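Local coordinates for protein lectin 2 (Agrocybe aegerita, PDB 4TQJ) that specifically recognises N-acetylglucosamine at the non-reducing end of glycans, as a fungal lectin built from beta-propeller repeats, at residues 269-274 against 318-323; 288-293 against 297-302; 325-330 against 351-356. The protein carries 1 engineered substitution. All coordinates share one frame; numbering follows the deposited sequence.

Contact 1: 269-274 against 318-323; sequences INDFGT and QSAKLV
The methyl CB of Ala-320 touches the ring of Phe-272 at an oblique angle, 3.7 Å from CE2, with CZ almost as near. The same methyl lies 4.1 Å from Asp-271 CB, and through these two neighbours Ala-320 supplies the largest share of the small buried surface. At the start of the loop, Ile-269 comes no closer than 4.4 Å, from its CG1 to the carbonyl O of Gln-318, a loose van der Waals approach. The closest direct contact is apolar, and the polar link goes through a water: it donates to Asn-270 OD1 (3.1 Å) and accepts from the backbone N of Ala-320 (3.0 Å).

The second shell sets the ring in place. Phe-272 has a positive phi (76°), and its CG stands opposite the carbonyl carbon (chi1 -61°), which carries the ring toward Ala-320. Its backbone N gives a 2.8 Å hydrogen bond to Asp-271 OD1, on the lone pair pointing away from the other carboxylate oxygen. OD1 also accepts from Trp-278 NE1, and the Trp-278 ring meets Phe-272, so one residue holds both the acid and the aromatic. Arg-285 binds the carbonyl O of Phe-272.

The loop 269-274 follows strand 266-269, the outermost strand of its four-stranded sheet, while 318-323 runs into strand 321-324, the outermost strand of the next. The contact thus joins consecutive blades of the propeller: Ile-269 and Phe-272 also rest on Val-298 of strand 297-301, and strand 306-309 meets them through Ala-309 and Tyr-307 respectively.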
# COMPACT_ATOMS: atom_id res chain seq x y z
N ILE A 269 -2.88 36.58 0.75
CA ILE A 269 -2.77 36.39 2.19
C ILE A 269 -1.74 37.41 2.69
O ILE A 269 -0.62 37.47 2.17
CB ILE A 269 -2.23 35.00 2.56
CG1 ILE A 269 -3.12 33.89 2.00
CG2 ILE A 269 -2.09 34.85 4.08
CD1 ILE A 269 -2.41 32.55 2.02
N ASN A 270 -2.11 38.20 3.70
CA ASN A 270 -1.16 39.16 4.26
C ASN A 270 -0.33 38.59 5.41
O ASN A 270 -0.20 39.20 6.48
CB ASN A 270 -1.84 40.49 4.62
CG ASN A 270 -2.68 40.39 5.89
OD1 ASN A 270 -3.01 39.30 6.36
ND2 ASN A 270 -3.03 41.55 6.45
N ASP A 271 0.26 37.42 5.17
CA ASP A 271 1.07 36.73 6.17
C ASP A 271 2.02 35.75 5.47
O ASP A 271 1.93 35.58 4.26
CB ASP A 271 0.20 35.97 7.14
CG ASP A 271 0.70 36.07 8.58
OD1 ASP A 271 1.91 35.84 8.83
OD2 ASP A 271 -0.12 36.39 9.46
N PHE A 272 2.89 35.13 6.26
CA PHE A 272 3.88 34.16 5.76
C PHE A 272 5.06 34.83 5.06
O PHE A 272 5.97 34.15 4.57
CB PHE A 272 3.23 33.08 4.87
CG PHE A 272 2.19 32.25 5.58
CD1 PHE A 272 2.54 31.40 6.61
CD2 PHE A 272 0.85 32.34 5.22
CE1 PHE A 272 1.60 30.65 7.27
CE2 PHE A 272 -0.11 31.59 5.87
CZ PHE A 272 0.28 30.73 6.91
N GLY A 273 5.08 36.16 5.03
CA GLY A 273 6.17 36.88 4.40
C GLY A 273 7.11 37.59 5.36
O GLY A 273 6.91 37.57 6.59
N THR A 274 8.14 38.25 4.81
CA THR A 274 9.17 38.86 5.66
C THR A 274 8.62 39.98 6.54
O THR A 274 9.09 40.19 7.66
CB THR A 274 10.35 39.38 4.84
OG1 THR A 274 9.89 40.40 3.94
CG2 THR A 274 10.96 38.21 4.03
N GLN A 318 -8.68 32.28 2.96
CA GLN A 318 -9.03 32.80 4.27
C GLN A 318 -7.77 33.34 4.95
O GLN A 318 -6.64 33.06 4.52
CB GLN A 318 -9.62 31.68 5.15
CG GLN A 318 -10.96 31.17 4.67
CD GLN A 318 -12.05 32.21 4.86
OE1 GLN A 318 -12.08 32.91 5.88
NE2 GLN A 318 -12.94 32.33 3.88
N SER A 319 -7.96 34.10 6.02
CA SER A 319 -6.84 34.57 6.83
C SER A 319 -6.05 33.43 7.47
O SER A 319 -6.57 32.34 7.71
CB SER A 319 -7.35 35.53 7.93
OG SER A 319 -7.84 36.72 7.35
N ALA A 320 -4.79 33.69 7.75
CA ALA A 320 -3.95 32.74 8.43
C ALA A 320 -4.34 32.69 9.89
O ALA A 320 -4.63 33.73 10.48
CB ALA A 320 -2.51 33.14 8.29
N LYS A 321 -4.37 31.51 10.48
CA LYS A 321 -4.57 31.39 11.92
C LYS A 321 -3.63 30.34 12.52
O LYS A 321 -3.10 29.49 11.80
CB LYS A 321 -6.04 31.09 12.25
CG LYS A 321 -6.67 29.97 11.41
CD LYS A 321 -8.20 30.06 11.42
CE LYS A 321 -8.83 28.81 12.01
NZ LYS A 321 -10.34 28.87 11.97
N LEU A 322 -3.40 30.43 13.82
CA LEU A 322 -2.55 29.46 14.50
C LEU A 322 -3.39 28.20 14.72
O LEU A 322 -4.45 28.26 15.34
CB LEU A 322 -2.07 30.01 15.84
CG LEU A 322 -1.27 29.09 16.77
CD1 LEU A 322 0.07 28.72 16.15
CD2 LEU A 322 -1.05 29.79 18.11
N VAL A 323 -2.94 27.07 14.19
CA VAL A 323 -3.74 25.85 14.29
C VAL A 323 -3.18 24.81 15.26
O VAL A 323 -3.88 23.89 15.67
CB VAL A 323 -3.96 25.19 12.92
CG1 VAL A 323 -4.69 26.13 12.00
CG2 VAL A 323 -2.62 24.73 12.31
O HOH W 1 -3.69 36.34 7.06

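Contact 2: 288-293 against 297-302; sequences ADLTGN and DVVGFG
Asp-297 grips the loop 288-293 with both backbone and carboxylate. In the antiparallel hydrogen-bonded pair with Ala-288, Ala-288 N reaches Asp-297 O at 3.0 Å and Asp-297 N reaches Ala-288 O at 2.8 Å. With CG beside the backbone N (chi1 -56°), the carboxylate meets the loop, and OD2 takes the N-H of Leu-290 at 2.7 Å on its anti lone pair. Asp-289 OD1 receives Thr-291 N (3.0 Å) from above the carboxylate plane, forming an Asx turn, and a weak bond from Gly-292 N, while OD2 is held by Gly-294 N. Leu-290 CD1 packs on Val-299 CG2 at 3.5 Å, the two side chains crossing at a slant.

The side of Thr-291, Gly-292 and Asn-293 is more open. A water there donates to Asp-297 OD1 and accepts from Asn-293 ND2; Asn-311 N also donates to OD1.

The contact forms the hairpin loop between a blade's first two strands, in an FG-GAP-like repeat of the beta-propeller clan. Two buried carboxylates lie close, Asp-289 OD1 only 3.6 Å from Asp-297 OD2, their planes 54° apart. Each accepts from two or three backbone N-H groups, which probably offset the repulsion and let both acids remain charged.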
# COMPACT_ATOMS: atom_id res chain seq x y z
N ALA A 288 0.15 22.48 0.81
CA ALA A 288 -0.35 21.11 0.90
C ALA A 288 -1.86 21.16 0.98
O ALA A 288 -2.43 22.17 1.38
CB ALA A 288 0.23 20.41 2.12
N ASP A 289 -2.53 20.06 0.59
CA ASP A 289 -3.99 20.04 0.65
C ASP A 289 -4.45 19.64 2.03
O ASP A 289 -4.38 18.46 2.40
CB ASP A 289 -4.58 19.08 -0.41
CG ASP A 289 -6.10 19.13 -0.43
OD1 ASP A 289 -6.68 19.88 0.38
OD2 ASP A 289 -6.72 18.42 -1.25
N LEU A 290 -4.92 20.61 2.81
CA LEU A 290 -5.29 20.32 4.19
C LEU A 290 -6.78 20.05 4.35
O LEU A 290 -7.25 19.82 5.45
CB LEU A 290 -4.85 21.45 5.14
CG LEU A 290 -3.48 21.31 5.81
CD1 LEU A 290 -2.34 21.21 4.78
CD2 LEU A 290 -3.24 22.48 6.77
N THR A 291 -7.53 20.06 3.24
CA THR A 291 -8.97 19.87 3.34
C THR A 291 -9.56 18.83 2.39
O THR A 291 -10.77 18.65 2.35
CB THR A 291 -9.70 21.19 3.15
OG1 THR A 291 -9.40 21.71 1.85
CG2 THR A 291 -9.28 22.20 4.24
N GLY A 292 -8.72 18.14 1.63
CA GLY A 292 -9.19 17.07 0.78
C GLY A 292 -9.97 17.53 -0.43
O GLY A 292 -10.64 16.73 -1.08
N ASN A 293 -9.87 18.81 -0.78
CA ASN A 293 -10.58 19.30 -1.96
C ASN A 293 -9.73 19.42 -3.22
O ASN A 293 -10.21 19.89 -4.25
CB ASN A 293 -11.29 20.63 -1.68
CG ASN A 293 -10.33 21.76 -1.34
OD1 ASN A 293 -9.10 21.59 -1.34
ND2 ASN A 293 -10.89 22.94 -1.05
N ASP A 297 -3.34 24.51 0.20
CA ASP A 297 -3.44 25.41 1.33
C ASP A 297 -2.05 25.81 1.79
O ASP A 297 -1.07 25.09 1.53
CB ASP A 297 -4.21 24.73 2.47
CG ASP A 297 -5.56 24.25 2.02
OD1 ASP A 297 -6.38 25.12 1.66
OD2 ASP A 297 -5.80 23.02 2.00
N VAL A 298 -1.94 26.96 2.43
CA VAL A 298 -0.65 27.46 2.90
C VAL A 298 -0.39 27.08 4.34
O VAL A 298 -1.22 27.36 5.22
CB VAL A 298 -0.53 29.00 2.74
CG1 VAL A 298 0.84 29.48 3.18
CG2 VAL A 298 -0.80 29.39 1.28
N VAL A 299 0.75 26.43 4.58
CA VAL A 299 1.13 25.97 5.91
C VAL A 299 2.51 26.51 6.29
O VAL A 299 3.46 26.42 5.52
CB VAL A 299 1.24 24.44 5.98
CG1 VAL A 299 1.56 24.01 7.41
CG2 VAL A 299 -0.02 23.76 5.45
N GLY A 300 2.62 27.07 7.49
CA GLY A 300 3.88 27.64 7.92
C GLY A 300 4.22 27.36 9.37
O GLY A 300 3.40 27.56 10.26
N PHE A 301 5.45 26.91 9.60
CA PHE A 301 5.93 26.63 10.95
C PHE A 301 6.58 27.91 11.48
O PHE A 301 7.74 28.20 11.20
CB PHE A 301 6.92 25.46 10.94
CG PHE A 301 6.27 24.13 10.60
CD1 PHE A 301 5.85 23.26 11.60
CD2 PHE A 301 6.03 23.77 9.28
CE1 PHE A 301 5.22 22.05 11.30
CE2 PHE A 301 5.41 22.55 8.96
CZ PHE A 301 5.01 21.69 9.97
N GLY A 302 5.78 28.69 12.21
CA GLY A 302 6.22 29.98 12.72
C GLY A 302 6.88 29.86 14.08
O GLY A 302 7.45 28.83 14.42
O HOH W 2 -8.77 24.25 0.73

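Contact 3: 325-330 against 351-356; sequences KDFGVQ and ADIIGF
Ile-353 lays its CG2 methyl over one face of the Phe-327 ring, 4.0 Å from the centroid and 21° off the normal, a CH-pi contact. The methyl is displaced toward the rim, where CD2 and CE2 are its closest ring atoms, each at 3.8 Å. The two side chains run past each other in opposite directions, one coming from the loop and the other from the strand. At another point of the ring's rim, CE1 approaches the backbone of Gly-355, 3.8 Å from its N and obliquely. Gly-355 has no side chain, and the ring lies close to its N and CA. The ring therefore spans two residues of strand 352-356, resting on a methyl at one and on bare backbone at the other.

This is an inter-blade contact of a beta-propeller, within a range assigned to the FG-GAP-like repeat family. Phe-327 follows strand 321-324, the last strand of one four-stranded sheet, and packs against strand 352-356, the second of the next, with the crossover loop leading on to strand 339-343.

Phe-327 adopts a positive phi, and its first torsion (chi1 -64°) sets CG on the side of its own N, which points the ring at strand 352-356. Its backbone N donates to Asp-326 OD1 at 2.8 Å, again on the anti lone pair, bracing the bend from which the ring projects. Trp-333 meets the ring with planes about 55° apart, and Leu-362 of strand 361-364 touches it too. Phe-301 of the preceding sheet packs against both Phe-327 and Ile-353, while Arg-340 NH1 bonds to the carbonyl O of Phe-327.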
# COMPACT_ATOMS: atom_id res chain seq x y z
N LYS A 325 -0.15 24.51 18.48
CA LYS A 325 0.86 25.14 19.32
C LYS A 325 2.07 24.23 19.54
O LYS A 325 2.42 23.91 20.68
CB LYS A 325 0.25 25.56 20.66
CG LYS A 325 -0.89 26.59 20.52
CD LYS A 325 -1.66 26.77 21.82
CE LYS A 325 -2.54 28.00 21.78
NZ LYS A 325 -3.52 27.95 20.65
N ASP A 326 2.71 23.84 18.44
CA ASP A 326 3.89 22.99 18.50
C ASP A 326 4.65 23.06 17.19
O ASP A 326 4.19 23.68 16.23
CB ASP A 326 3.49 21.53 18.78
CG ASP A 326 4.47 20.84 19.72
OD1 ASP A 326 5.69 21.12 19.65
OD2 ASP A 326 4.01 20.02 20.55
N PHE A 327 5.82 22.42 17.15
CA PHE A 327 6.65 22.32 15.95
C PHE A 327 7.22 23.67 15.52
O PHE A 327 7.65 23.84 14.37
CB PHE A 327 5.87 21.71 14.79
CG PHE A 327 5.45 20.30 15.03
CD1 PHE A 327 6.38 19.28 15.05
CD2 PHE A 327 4.12 19.99 15.26
CE1 PHE A 327 6.00 17.98 15.26
CE2 PHE A 327 3.74 18.69 15.50
CZ PHE A 327 4.69 17.69 15.49
N GLY A 328 7.23 24.62 16.44
CA GLY A 328 7.70 25.96 16.12
C GLY A 328 9.00 26.33 16.79
O GLY A 328 9.57 25.56 17.57
N VAL A 329 9.46 27.55 16.49
CA VAL A 329 10.72 28.04 17.05
C VAL A 329 10.69 28.10 18.58
O VAL A 329 11.68 27.80 19.24
CB VAL A 329 11.10 29.42 16.48
CG1 VAL A 329 12.44 29.90 17.07
CG2 VAL A 329 11.16 29.38 14.95
N GLN A 330 9.56 28.50 19.14
CA GLN A 330 9.42 28.59 20.59
C GLN A 330 9.68 27.24 21.26
O GLN A 330 10.36 27.15 22.28
CB GLN A 330 8.03 29.10 20.94
CG GLN A 330 7.66 29.04 22.40
CD GLN A 330 6.24 29.46 22.60
OE1 GLN A 330 5.76 30.39 21.96
NE2 GLN A 330 5.54 28.75 23.47
N ALA A 351 -3.78 16.86 4.71
CA ALA A 351 -2.39 16.63 5.12
C ALA A 351 -2.18 16.70 6.62
O ALA A 351 -2.74 17.56 7.31
CB ALA A 351 -1.43 17.55 4.39
N ASP A 352 -1.36 15.79 7.12
CA ASP A 352 -1.06 15.76 8.53
C ASP A 352 0.33 16.35 8.72
O ASP A 352 1.02 16.68 7.74
CB ASP A 352 -1.14 14.32 9.04
CG ASP A 352 -2.43 13.64 8.62
OD1 ASP A 352 -3.49 14.07 9.11
OD2 ASP A 352 -2.41 12.72 7.76
N ILE A 353 0.74 16.46 9.98
CA ILE A 353 2.03 17.06 10.28
C ILE A 353 2.87 16.09 11.07
O ILE A 353 2.43 15.56 12.10
CB ILE A 353 1.87 18.39 11.03
CG1 ILE A 353 1.49 19.50 10.04
CG2 ILE A 353 3.16 18.75 11.77
CD1 ILE A 353 0.76 20.67 10.67
N ILE A 354 4.09 15.84 10.59
CA ILE A 354 5.02 14.98 11.30
C ILE A 354 6.36 15.68 11.40
O ILE A 354 6.81 16.33 10.45
CB ILE A 354 5.17 13.59 10.63
CG1 ILE A 354 6.21 12.74 11.37
CG2 ILE A 354 5.57 13.75 9.18
CD1 ILE A 354 6.28 11.28 10.90
N GLY A 355 6.99 15.56 12.56
CA GLY A 355 8.25 16.24 12.80
C GLY A 355 9.26 15.31 13.44
O GLY A 355 8.95 14.69 14.45
N PHE A 356 10.44 15.21 12.84
CA PHE A 356 11.53 14.43 13.41
C PHE A 356 12.31 15.36 14.35
O PHE A 356 13.11 16.17 13.89
CB PHE A 356 12.47 13.89 12.32
CG PHE A 356 11.79 12.97 11.32
CD1 PHE A 356 10.48 12.55 11.49
CD2 PHE A 356 12.48 12.53 10.20
CE1 PHE A 356 9.87 11.70 10.55
CE2 PHE A 356 11.88 11.70 9.26
CZ PHE A 356 10.57 11.29 9.44

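Overall arrangement
Contacts 1 and 3 are the same kind of joint one blade apart: an Asp-Phe-Gly loop leaving the last strand of one sheet sets its phenylalanine on the following sheet. Contact 3 is buried and held across its segments by packing alone; contact 1, of similar size, is partly exposed and bridged by water. Contact 2 differs, being a hairpin within a single blade, joined by two backbone bonds and a carboxylate, with one apolar pair beside them. It shares its sheet with contact 1, where Phe-272 packs on the backbone of Gly-300. Toward contact 3 it probably hydrogen-bonds through Asp-289 O to Ala-351 N and Gly-302 O to Val-329 N.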